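Local coordinates for protein aminopeptidase C (Lactobacillus rhamnosus, PDB 4K7C) that probably removes amino acids from the N-termini of peptides as a hexameric cysteine aminopeptidase of the papain-like C1 peptidase family, at residues Trp102-Lys107 and Arg213-Thr218. Numbering follows the deposited sequence.
Sequences WDKFEK and RILAYT
L215 meets helix 96-117 at K104 and F105, and its two methyls divide the work. CD2 lies against the aliphatic part of K104, 3.7 Å from K104 CB. CD1 goes to the start of F105. L215 CD1 sits 3.6 Å from F105 N and 3.7 Å from F105 CB. CD1 thus packs on the F105 backbone at N and CA, while CD2 packs on the K104 side chain. L215 CG is anti to its own carbonyl carbon (chi1 -63°), and both methyls reach across to the other helix. The F105 ring is met obliquely, with CD1 of F105 4.0 Å from CD1 of L215. That ring also meets the ring of F13 of a second subunit, and L10 of that subunit packs on the same side chain. The contact joins helix 96-117 to helix 197-219 in the helical part of a papain-like C1 peptidase. The CA atoms of F105 and L215, the nearest pair across the two segments, are 7.4 Å apart. The pair is buried, beside the interface with that second subunit. The side chains of K104 and L215 cross at about a right angle. The lysine chain bends at chi2 (-116°) and carries NZ away from the leucine, to a salt bridge with D138 and a hydrogen bond with Q136. L172 of helix 170-192 also touches K104, as well as I214 and T218. With an alanine at L215 both methyls are lost, which would probably open a gap between the helices and take away the cover they give to K104 CB and F105 N. T218 OG1 gives a hydrogen bond to I214 O (2.7 Å), and T218 N reaches the same oxygen from the other face of the carbonyl plane.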
loop_
_atom_site.group_PDB
_atom_site.type_symbol
_atom_site.label_atom_id
_atom_site.label_comp_id
_atom_site.label_asym_id
_atom_site.label_seq_id
_atom_site.Cartn_x
_atom_site.Cartn_y
_atom_site.Cartn_z
ATOM N N TRP A 102 7.595 -8.769 -35.569
ATOM C CA TRP A 102 8.329 -9.223 -36.733
ATOM C C TRP A 102 9.565 -10.010 -36.322
ATOM O O TRP A 102 9.873 -11.037 -36.921
ATOM C CB TRP A 102 8.676 -8.056 -37.598
ATOM C CG TRP A 102 7.463 -7.453 -38.236
ATOM C CD1 TRP A 102 7.028 -6.161 -38.149
ATOM C CD2 TRP A 102 6.525 -8.130 -39.079
ATOM N NE1 TRP A 102 5.882 -6.001 -38.899
ATOM C CE2 TRP A 102 5.559 -7.191 -39.473
ATOM C CE3 TRP A 102 6.416 -9.427 -39.544
ATOM C CZ2 TRP A 102 4.458 -7.521 -40.351
ATOM C CZ3 TRP A 102 5.326 -9.778 -40.373
ATOM C CH2 TRP A 102 4.358 -8.839 -40.756
ATOM N N ASP A 103 10.169 -9.632 -35.204
ATOM C CA ASP A 103 11.273 -10.379 -34.673
ATOM C C ASP A 103 10.871 -11.829 -34.320
ATOM O O ASP A 103 11.485 -12.864 -34.750
ATOM C CB ASP A 103 11.894 -9.679 -33.461
ATOM C CG ASP A 103 13.112 -10.406 -32.952
ATOM O OD1 ASP A 103 14.056 -10.588 -33.761
ATOM O OD2 ASP A 103 13.127 -10.796 -31.704
ATOM N N LYS A 104 9.857 -12.001 -33.506
ATOM C CA LYS A 104 9.324 -13.311 -33.182
ATOM C C LYS A 104 8.882 -14.145 -34.348
ATOM O O LYS A 104 9.083 -15.325 -34.404
ATOM C CB LYS A 104 8.152 -13.164 -32.210
ATOM C CG LYS A 104 8.482 -12.676 -30.823
ATOM C CD LYS A 104 8.183 -13.710 -29.787
ATOM C CE LYS A 104 8.684 -13.399 -28.354
ATOM N NZ LYS A 104 10.148 -13.272 -28.186
ATOM N N PHE A 105 8.191 -13.516 -35.295
ATOM C CA PHE A 105 7.731 -14.256 -36.430
ATOM C C PHE A 105 8.917 -14.710 -37.315
ATOM O O PHE A 105 8.982 -15.882 -37.703
ATOM C CB PHE A 105 6.711 -13.439 -37.206
ATOM C CG PHE A 105 5.988 -14.258 -38.239
ATOM C CD1 PHE A 105 5.346 -15.441 -37.867
ATOM C CD2 PHE A 105 5.929 -13.839 -39.542
ATOM C CE1 PHE A 105 4.732 -16.247 -38.781
ATOM C CE2 PHE A 105 5.251 -14.665 -40.465
ATOM C CZ PHE A 105 4.623 -15.828 -40.067
ATOM N N GLU A 106 9.850 -13.813 -37.575
ATOM C CA GLU A 106 11.064 -14.122 -38.399
ATOM C C GLU A 106 11.887 -15.139 -37.663
ATOM O O GLU A 106 12.298 -16.116 -38.243
ATOM C CB GLU A 106 11.871 -12.872 -38.689
ATOM C CG GLU A 106 11.186 -11.968 -39.712
ATOM C CD GLU A 106 11.317 -12.450 -41.197
ATOM O OE1 GLU A 106 12.066 -13.415 -41.533
ATOM O OE2 GLU A 106 10.600 -11.818 -42.042
ATOM N N LYS A 107 12.022 -14.990 -36.339
ATOM C CA LYS A 107 12.760 -16.035 -35.571
ATOM C C LYS A 107 12.132 -17.444 -35.644
ATOM O O LYS A 107 12.865 -18.391 -35.574
ATOM C CB LYS A 107 12.963 -15.596 -34.126
ATOM C CG LYS A 107 13.999 -14.535 -33.915
ATOM C CD LYS A 107 14.036 -14.050 -32.440
ATOM C CE LYS A 107 15.266 -13.247 -32.204
ATOM N NZ LYS A 107 15.064 -12.394 -30.988
ATOM N N ARG A 213 -0.782 -16.458 -36.149
ATOM C CA ARG A 213 -1.972 -16.311 -35.346
ATOM C C ARG A 213 -1.696 -16.159 -33.824
ATOM O O ARG A 213 -2.317 -15.341 -33.168
ATOM C CB ARG A 213 -2.914 -17.430 -35.650
ATOM C CG ARG A 213 -4.117 -17.425 -34.735
ATOM C CD ARG A 213 -5.206 -18.309 -35.251
ATOM N NE ARG A 213 -4.940 -19.718 -35.236
ATOM C CZ ARG A 213 -4.676 -20.412 -36.370
ATOM N NH1 ARG A 213 -4.545 -21.730 -36.337
ATOM N NH2 ARG A 213 -4.495 -19.760 -37.552
ATOM N N ILE A 214 -0.742 -16.923 -33.305
ATOM C CA ILE A 214 -0.293 -16.763 -31.890
ATOM C C ILE A 214 0.240 -15.368 -31.621
ATOM O O ILE A 214 -0.106 -14.724 -30.651
ATOM C CB ILE A 214 0.804 -17.838 -31.552
ATOM C CG1 ILE A 214 0.170 -19.221 -31.577
ATOM C CG2 ILE A 214 1.514 -17.474 -30.249
ATOM C CD1 ILE A 214 1.169 -20.372 -31.585
ATOM N N LEU A 215 1.018 -14.832 -32.563
ATOM C CA LEU A 215 1.507 -13.464 -32.424
ATOM C C LEU A 215 0.471 -12.369 -32.659
ATOM O O LEU A 215 0.473 -11.379 -32.001
ATOM C CB LEU A 215 2.716 -13.306 -33.329
ATOM C CG LEU A 215 3.848 -14.200 -32.952
ATOM C CD1 LEU A 215 4.892 -14.221 -34.054
ATOM C CD2 LEU A 215 4.582 -13.788 -31.676
ATOM N N ALA A 216 -0.465 -12.584 -33.596
ATOM C CA ALA A 216 -1.524 -11.606 -33.844
ATOM C C ALA A 216 -2.413 -11.550 -32.616
ATOM O O ALA A 216 -2.794 -10.450 -32.109
ATOM C CB ALA A 216 -2.281 -12.021 -35.084
ATOM N N TYR A 217 -2.707 -12.714 -32.059
ATOM C CA TYR A 217 -3.555 -12.719 -30.840
ATOM C C TYR A 217 -2.846 -12.053 -29.635
ATOM O O TYR A 217 -3.491 -11.359 -28.835
ATOM C CB TYR A 217 -3.925 -14.112 -30.428
ATOM C CG TYR A 217 -5.067 -14.740 -31.187
ATOM C CD1 TYR A 217 -5.534 -14.210 -32.399
ATOM C CD2 TYR A 217 -5.595 -15.936 -30.771
ATOM C CE1 TYR A 217 -6.567 -14.823 -33.140
ATOM C CE2 TYR A 217 -6.639 -16.536 -31.478
ATOM C CZ TYR A 217 -7.096 -16.005 -32.671
ATOM O OH TYR A 217 -8.130 -16.642 -33.303
ATOM N N THR A 218 -1.570 -12.336 -29.462
ATOM C CA THR A 218 -0.796 -11.775 -28.330
ATOM C C THR A 218 -0.413 -10.331 -28.445
ATOM O O THR A 218 -0.370 -9.628 -27.452
ATOM C CB THR A 218 0.430 -12.626 -27.976
ATOM O OG1 THR A 218 1.257 -12.923 -29.107
ATOM C CG2 THR A 218 -0.056 -13.917 -27.328
#